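Local coordinates for uncharacterized protein (Pyrococcus horikoshii, PDB 2P8T) that is of unknown function but may bind ATP and have aminoacyl-tRNA ligase activity, at residues 92-105 with 162-176. Numbering follows the deposited sequence.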
loop_
_atom_site.group_PDB
_atom_site.type_symbol
_atom_site.label_atom_id
_atom_site.label_comp_id
_atom_site.label_asym_id
_atom_site.label_seq_id
_atom_site.Cartn_x
_atom_site.Cartn_y
_atom_site.Cartn_z
ATOM N N VAL A 92 -7.089 -13.322 4.795
ATOM C CA VAL A 92 -8.149 -13.712 3.870
ATOM C C VAL A 92 -7.995 -15.206 3.620
ATOM O O VAL A 92 -6.962 -15.639 3.115
ATOM C CB VAL A 92 -8.088 -12.925 2.518
ATOM C CG1 VAL A 92 -9.209 -13.371 1.572
ATOM C CG2 VAL A 92 -8.180 -11.425 2.756
ATOM N N ASP A 93 -8.995 -15.988 4.030
ATOM C CA ASP A 93 -8.978 -17.434 3.813
ATOM C C ASP A 93 -7.639 -18.029 4.283
ATOM O O ASP A 93 -7.067 -18.890 3.614
ATOM C CB ASP A 93 -9.233 -17.759 2.324
ATOM C CG ASP A 93 -10.706 -17.590 1.914
ATOM O OD1 ASP A 93 -11.586 -18.103 2.639
ATOM O OD2 ASP A 93 -10.984 -16.955 0.858
ATOM N N GLY A 94 -7.128 -17.521 5.404
ATOM C CA GLY A 94 -5.883 -18.013 6.002
ATOM C C GLY A 94 -4.559 -17.509 5.434
ATOM O O GLY A 94 -3.504 -17.920 5.909
ATOM N N TYR A 95 -4.609 -16.648 4.414
ATOM C CA TYR A 95 -3.412 -15.997 3.857
ATOM C C TYR A 95 -3.232 -14.583 4.414
ATOM O O TYR A 95 -4.225 -13.891 4.644
ATOM C CB TYR A 95 -3.525 -15.905 2.332
ATOM C CG TYR A 95 -3.593 -17.247 1.662
ATOM C CD1 TYR A 95 -2.434 -17.989 1.435
ATOM C CD2 TYR A 95 -4.811 -17.780 1.265
ATOM C CE1 TYR A 95 -2.493 -19.234 0.838
ATOM C CE2 TYR A 95 -4.885 -19.018 0.663
ATOM C CZ TYR A 95 -3.722 -19.741 0.445
ATOM O OH TYR A 95 -3.793 -20.978 -0.168
ATOM N N PRO A 96 -1.968 -14.141 4.611
ATOM C CA PRO A 96 -1.775 -12.735 5.014
ATOM C C PRO A 96 -2.244 -11.777 3.930
ATOM O O PRO A 96 -1.981 -12.005 2.757
ATOM C CB PRO A 96 -0.255 -12.613 5.215
ATOM C CG PRO A 96 0.341 -13.789 4.492
ATOM C CD PRO A 96 -0.688 -14.873 4.500
ATOM N N GLY A 97 -2.911 -10.701 4.339
ATOM C CA GLY A 97 -3.400 -9.698 3.416
ATOM C C GLY A 97 -3.130 -8.275 3.870
ATOM O O GLY A 97 -2.678 -8.042 4.997
ATOM N N ILE A 98 -3.438 -7.321 2.992
ATOM C CA ILE A 98 -3.275 -5.906 3.285
ATOM C C ILE A 98 -4.476 -5.152 2.691
ATOM O O ILE A 98 -4.895 -5.431 1.573
ATOM C CB ILE A 98 -1.944 -5.366 2.672
ATOM C CG1 ILE A 98 -0.735 -5.866 3.469
ATOM C CG2 ILE A 98 -1.952 -3.825 2.565
ATOM C CD1 ILE A 98 -0.505 -5.084 4.777
ATOM N N ALA A 99 -5.037 -4.230 3.463
ATOM C CA ALA A 99 -6.095 -3.376 2.976
ATOM C C ALA A 99 -5.572 -1.944 2.944
ATOM O O ALA A 99 -4.900 -1.497 3.895
ATOM C CB ALA A 99 -7.348 -3.474 3.874
ATOM N N ILE A 100 -5.835 -1.272 1.826
ATOM C CA ILE A 100 -5.539 0.151 1.662
ATOM C C ILE A 100 -6.768 0.863 1.086
ATOM O O ILE A 100 -7.301 0.481 0.039
ATOM C CB ILE A 100 -4.300 0.403 0.740
ATOM C CG1 ILE A 100 -3.079 -0.399 1.214
ATOM C CG2 ILE A 100 -4.006 1.909 0.632
ATOM C CD1 ILE A 100 -1.825 -0.267 0.302
ATOM N N VAL A 101 -7.207 1.916 1.768
ATOM C CA VAL A 101 -8.294 2.759 1.283
ATOM C C VAL A 101 -7.668 3.776 0.345
ATOM O O VAL A 101 -6.651 4.414 0.690
ATOM C CB VAL A 101 -9.002 3.518 2.432
ATOM C CG1 VAL A 101 -10.113 4.451 1.904
ATOM C CG2 VAL A 101 -9.537 2.558 3.471
ATOM N N VAL A 102 -8.263 3.920 -0.833
ATOM C CA VAL A 102 -7.863 4.960 -1.789
ATOM C C VAL A 102 -8.929 6.064 -1.780
ATOM O O VAL A 102 -10.097 5.825 -2.095
ATOM C CB VAL A 102 -7.709 4.408 -3.220
ATOM C CG1 VAL A 102 -7.252 5.507 -4.164
ATOM C CG2 VAL A 102 -6.723 3.241 -3.239
ATOM N N LYS A 103 -8.500 7.269 -1.414
ATOM C CA LYS A 103 -9.395 8.388 -1.216
ATOM C C LYS A 103 -9.666 9.070 -2.528
ATOM O O LYS A 103 -8.763 9.219 -3.342
ATOM C CB LYS A 103 -8.803 9.357 -0.180
ATOM C CG LYS A 103 -8.804 8.743 1.213
ATOM C CD LYS A 103 -7.613 9.150 2.064
ATOM C CE LYS A 103 -7.778 8.595 3.471
ATOM N NZ LYS A 103 -6.635 8.882 4.386
ATOM N N ASN A 104 -10.919 9.479 -2.722
ATOM C CA ASN A 104 -11.413 10.042 -3.991
ATOM C C ASN A 104 -10.791 9.397 -5.238
ATOM O O ASN A 104 -10.095 10.078 -5.998
ATOM C CB ASN A 104 -11.286 11.588 -4.017
ATOM C CG ASN A 104 -11.885 12.216 -5.301
ATOM O OD1 ASN A 104 -12.992 11.864 -5.723
ATOM N ND2 ASN A 104 -11.138 13.128 -5.923
ATOM N N PRO A 105 -11.043 8.079 -5.455
ATOM C CA PRO A 105 -10.433 7.350 -6.563
ATOM C C PRO A 105 -11.024 7.756 -7.906
ATOM O O PRO A 105 -12.120 8.324 -7.947
ATOM C CB PRO A 105 -10.801 5.891 -6.262
ATOM C CG PRO A 105 -12.104 6.003 -5.521
ATOM C CD PRO A 105 -11.932 7.206 -4.660
ATOM N N ASP A 162 -14.939 6.217 -1.616
ATOM C CA ASP A 162 -13.573 5.748 -1.542
ATOM C C ASP A 162 -13.515 4.333 -2.148
ATOM O O ASP A 162 -14.539 3.644 -2.261
ATOM C CB ASP A 162 -13.058 5.717 -0.096
ATOM C CG ASP A 162 -12.748 7.097 0.474
ATOM O OD1 ASP A 162 -12.713 8.109 -0.281
ATOM O OD2 ASP A 162 -12.497 7.150 1.699
ATOM N N ALA A 163 -12.322 3.923 -2.547
ATOM C CA ALA A 163 -12.073 2.542 -2.971
ATOM C C ALA A 163 -11.343 1.826 -1.856
ATOM O O ALA A 163 -10.650 2.451 -1.049
ATOM C CB ALA A 163 -11.261 2.500 -4.271
ATOM N N VAL A 164 -11.517 0.515 -1.777
ATOM C CA VAL A 164 -10.834 -0.250 -0.747
ATOM C C VAL A 164 -10.135 -1.415 -1.425
ATOM O O VAL A 164 -10.801 -2.312 -1.966
ATOM C CB VAL A 164 -11.791 -0.758 0.380
ATOM C CG1 VAL A 164 -10.953 -1.462 1.461
ATOM C CG2 VAL A 164 -12.571 0.397 1.017
ATOM N N ILE A 165 -8.811 -1.394 -1.412
ATOM C CA ILE A 165 -8.005 -2.459 -2.029
ATOM C C ILE A 165 -7.748 -3.471 -0.969
ATOM O O ILE A 165 -7.273 -3.109 0.107
ATOM C CB ILE A 165 -6.625 -1.934 -2.477
ATOM C CG1 ILE A 165 -6.785 -0.851 -3.535
ATOM C CG2 ILE A 165 -5.707 -3.063 -2.980
ATOM C CD1 ILE A 165 -5.542 0.069 -3.608
ATOM N N ILE A 166 -8.039 -4.740 -1.256
ATOM C CA ILE A 166 -7.640 -5.817 -0.333
ATOM C C ILE A 166 -6.911 -6.891 -1.114
ATOM O O ILE A 166 -7.500 -7.519 -1.984
ATOM C CB ILE A 166 -8.847 -6.465 0.386
ATOM C CG1 ILE A 166 -9.671 -5.390 1.101
ATOM C CG2 ILE A 166 -8.371 -7.558 1.401
ATOM C CD1 ILE A 166 -11.019 -5.834 1.592
ATOM N N THR A 167 -5.630 -7.077 -0.821
ATOM C CA THR A 167 -4.865 -8.170 -1.450
ATOM C C THR A 167 -4.495 -9.219 -0.412
ATOM O O THR A 167 -4.418 -8.921 0.802
ATOM C CB THR A 167 -3.554 -7.664 -2.095
ATOM O OG1 THR A 167 -2.702 -7.120 -1.079
ATOM C CG2 THR A 167 -3.817 -6.617 -3.165
ATOM N N TRP A 168 -4.220 -10.438 -0.875
ATOM C CA TRP A 168 -3.629 -11.449 -0.001
ATOM C C TRP A 168 -2.648 -12.275 -0.794
ATOM O O TRP A 168 -2.700 -12.291 -2.020
ATOM C CB TRP A 168 -4.691 -12.329 0.684
ATOM C CG TRP A 168 -5.568 -13.094 -0.241
ATOM C CD1 TRP A 168 -5.448 -14.427 -0.594
ATOM C CD2 TRP A 168 -6.729 -12.602 -0.923
ATOM N NE1 TRP A 168 -6.468 -14.777 -1.460
ATOM C CE2 TRP A 168 -7.263 -13.676 -1.679
ATOM C CE3 TRP A 168 -7.377 -11.353 -0.963
ATOM C CZ2 TRP A 168 -8.415 -13.538 -2.457
ATOM C CZ3 TRP A 168 -8.515 -11.209 -1.750
ATOM C CH2 TRP A 168 -9.020 -12.301 -2.490
ATOM N N ALA A 169 -1.724 -12.920 -0.095
ATOM C CA ALA A 169 -0.595 -13.565 -0.757
ATOM C C ALA A 169 0.031 -14.584 0.181
ATOM O O ALA A 169 -0.462 -14.796 1.290
ATOM C CB ALA A 169 0.435 -12.510 -1.177
ATOM N N GLU A 170 1.114 -15.210 -0.263
ATOM C CA GLU A 170 1.800 -16.220 0.543
ATOM C C GLU A 170 2.543 -15.590 1.713
ATOM O O GLU A 170 2.705 -16.222 2.761
ATOM C CB GLU A 170 2.762 -17.047 -0.320
ATOM C CG GLU A 170 2.105 -17.736 -1.522
ATOM C CD GLU A 170 1.365 -19.027 -1.194
ATOM O OE1 GLU A 170 1.178 -19.356 0.003
ATOM O OE2 GLU A 170 0.970 -19.730 -2.156
ATOM N N THR A 171 2.982 -14.345 1.536
ATOM C CA THR A 171 3.731 -13.630 2.572
ATOM C C THR A 171 3.145 -12.231 2.739
ATOM O O THR A 171 2.573 -11.702 1.790
ATOM C CB THR A 171 5.251 -13.535 2.234
ATOM O OG1 THR A 171 5.460 -12.651 1.132
ATOM C CG2 THR A 171 5.855 -14.910 1.900
ATOM N N PRO A 172 3.267 -11.642 3.947
ATOM C CA PRO A 172 2.867 -10.252 4.136
ATOM C C PRO A 172 3.539 -9.284 3.153
ATOM O O PRO A 172 2.902 -8.327 2.718
ATOM C CB PRO A 172 3.293 -9.955 5.573
ATOM C CG PRO A 172 3.275 -11.286 6.253
ATOM C CD PRO A 172 3.726 -12.256 5.211
ATOM N N ALA A 173 4.799 -9.533 2.795
ATOM C CA ALA A 173 5.524 -8.625 1.905
ATOM C C ALA A 173 4.895 -8.593 0.523
ATOM O O ALA A 173 4.739 -7.525 -0.080
ATOM C CB ALA A 173 6.986 -9.010 1.815
ATOM N N LYS A 174 4.522 -9.770 0.027
ATOM C CA LYS A 174 3.859 -9.854 -1.271
ATOM C C LYS A 174 2.477 -9.205 -1.240
ATOM O O LYS A 174 2.110 -8.550 -2.200
ATOM C CB LYS A 174 3.753 -11.290 -1.763
ATOM C CG LYS A 174 5.116 -11.917 -2.076
ATOM C CD LYS A 174 4.932 -13.360 -2.487
ATOM C CE LYS A 174 6.269 -14.108 -2.476
ATOM N NZ LYS A 174 7.220 -13.516 -3.443
ATOM N N ALA A 175 1.728 -9.394 -0.156
ATOM C CA ALA A 175 0.438 -8.685 0.014
ATOM C C ALA A 175 0.639 -7.165 0.015
ATOM O O ALA A 175 -0.126 -6.418 -0.605
ATOM C CB ALA A 175 -0.279 -9.136 1.313
ATOM N N LEU A 176 1.657 -6.707 0.736
ATOM C CA LEU A 176 1.923 -5.273 0.826
ATOM C C LEU A 176 2.289 -4.703 -0.534
ATOM O O LEU A 176 1.722 -3.691 -0.961
ATOM C CB LEU A 176 3.032 -4.966 1.838
ATOM C CG LEU A 176 3.302 -3.461 2.040
ATOM C CD1 LEU A 176 2.030 -2.678 2.355
ATOM C CD2 LEU A 176 4.350 -3.260 3.135
#
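Two neighbouring strands of the antiparallel five-stranded sheet, 95-102 and 163-168, pair here from Gly97-Trp168 to Val102-Ala163, their axes running at 163°. Paired backbone bonds join Ile98 with Thr167, Ile100 with Ile165 and Val102 with Ala163; beyond them Ala169 N donates to Pro96 O, nearly in line with the carbonyl. On the face carrying Trp168, one face of its indole lies under Val92 CG1, which sits 3.7 Å from the centroid of the six-membered ring and 14° off its normal, a CH-pi contact. CG1 gets there by standing anti to the Val92 backbone N (chi1 180°), while CG2 turns to Ile166 CG2, 4.1 Å away. Tyr95 approaches the indole obliquely, its CB 3.8 Å from Trp168 CD1, and the slid-apart rings barely overlap, the Tyr95 and Trp168 five-membered ring centroids being 5.8 Å apart. An alanine in place of Trp168 would probably leave Val92 CG1 without its aromatic floor and open a gap beside Tyr95. The other sheet face, with Ile98, Ile165 and Thr167, packs on helix 172-187, which follows strand 163-168 through a short connection containing Glu170 and Thr171. There Ile98 CG1 lies 3.9 Å from Ala175 CB, and Thr167 OG1 donates to Ala175 O over 2.7 Å, tying strand to helix; Thr171 OG1 N-caps that helix by accepting from Lys174 N and also hydrogen-bonds Glu41 OE2. At the far end Asn104 N gives Asp162 OD1 a weak bond of 3.3 Å, while Asp162 OD2 accepts from Glu159 N.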